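Local coordinates for protein 3-dehydroshikimate dehydratase (Pseudomonas putida, PDB 5HMQ) that converts 3-dehydroshikimate to protocatechuate, releasing water, with the help of a divalent metal cation, in the catabolism of quinate and shikimate, at residues R248-T252 against R253-A257. Sequence-based numbering, arbitrary orientation.
Sequences RAAPT and RQNAA
N255 turns its side chain back along the chain, beside P251, toward A250. CB lies 3.2 Å from P251 O, the carbonyl oxygen that also accepts the backbone hydrogen bond from N255 N at 3.0 Å. CG stays beside the backbone N (chi1 -79°), which lets CG too rest on P251 O. OD1 stays 3.7 Å from P251 O, with no bond between the two oxygens. At the tip, ND2 packs against the methyl carbon CB of A250 at 3.3 Å and donates to a water 2.8 Å away; through a weak bond, the water also donates to A250 O. ND2 also comes near P251 O, but the angle there is too poor for a hydrogen bond. P251 occupies the N-cap position, and its bond to N255 N is followed by one from A256 N to T252 O (3.0 Å). T252 OG1 is hydrogen-bonded to S13 O, tying the helix start to the loop before helix 16-25. This turn opens helix 252-276, which follows the last strand (238-240) of the TIM barrel; T252, R253 and A256 lean on helix 16-25, N255 also touches L12 and N244, and P251 packs against A249 of the second subunit, R253 against E18 of that same subunit.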
# COMPACT_ATOMS: atom_id res chain seq x y z
N ARG C 248 1.61 5.35 -5.09
CA ARG C 248 1.94 4.21 -5.92
C ARG C 248 1.08 2.99 -5.63
O ARG C 248 1.17 2.41 -4.55
N ALA C 249 0.25 2.61 -6.60
CA ALA C 249 -0.56 1.41 -6.47
C ALA C 249 -1.68 1.51 -5.46
O ALA C 249 -1.82 0.65 -4.58
N ALA C 250 -2.48 2.57 -5.56
CA ALA C 250 -3.64 2.77 -4.69
C ALA C 250 -4.83 1.96 -5.21
O ALA C 250 -5.18 2.09 -6.39
CB ALA C 250 -4.01 4.25 -4.61
N PRO C 251 -5.45 1.12 -4.38
CA PRO C 251 -6.57 0.30 -4.88
C PRO C 251 -7.74 1.15 -5.35
O PRO C 251 -8.39 1.85 -4.57
CB PRO C 251 -6.96 -0.55 -3.66
CG PRO C 251 -6.48 0.23 -2.48
CD PRO C 251 -5.25 0.96 -2.93
N THR C 252 -7.98 1.09 -6.66
CA THR C 252 -8.96 1.97 -7.30
C THR C 252 -10.36 1.75 -6.74
O THR C 252 -11.06 2.71 -6.39
CB THR C 252 -8.95 1.74 -8.81
OG1 THR C 252 -7.59 1.73 -9.28
CG2 THR C 252 -9.71 2.84 -9.52
N ARG C 253 -10.79 0.49 -6.65
CA ARG C 253 -12.18 0.21 -6.27
C ARG C 253 -12.44 0.54 -4.81
O ARG C 253 -13.47 1.15 -4.48
CB ARG C 253 -12.50 -1.25 -6.57
CG ARG C 253 -12.50 -1.58 -8.05
CD ARG C 253 -13.88 -2.00 -8.54
NE ARG C 253 -13.98 -1.93 -9.99
CZ ARG C 253 -15.01 -2.39 -10.69
NH1 ARG C 253 -16.04 -2.96 -10.07
NH2 ARG C 253 -15.01 -2.29 -12.01
N GLN C 254 -11.53 0.14 -3.91
CA GLN C 254 -11.75 0.42 -2.49
C GLN C 254 -11.64 1.91 -2.19
O GLN C 254 -12.35 2.42 -1.33
CB GLN C 254 -10.77 -0.39 -1.64
CG GLN C 254 -11.41 -1.62 -1.02
CD GLN C 254 -12.56 -1.28 -0.08
OE1 GLN C 254 -12.50 -0.30 0.66
NE2 GLN C 254 -13.62 -2.07 -0.14
N ASN C 255 -10.74 2.61 -2.89
CA ASN C 255 -10.68 4.06 -2.72
C ASN C 255 -11.99 4.71 -3.16
O ASN C 255 -12.49 5.62 -2.50
CB ASN C 255 -9.50 4.65 -3.50
CG ASN C 255 -8.18 4.48 -2.78
OD1 ASN C 255 -8.15 4.10 -1.61
ND2 ASN C 255 -7.09 4.78 -3.47
N ALA C 256 -12.55 4.25 -4.29
CA ALA C 256 -13.82 4.80 -4.75
C ALA C 256 -14.95 4.49 -3.77
O ALA C 256 -15.79 5.35 -3.48
CB ALA C 256 -14.16 4.26 -6.14
N ALA C 257 -14.97 3.26 -3.24
CA ALA C 257 -15.99 2.89 -2.27
C ALA C 257 -15.84 3.70 -0.99
O ALA C 257 -16.83 4.18 -0.42
CB ALA C 257 -15.93 1.40 -1.97
O HOH W 1 -6.81 4.51 -6.29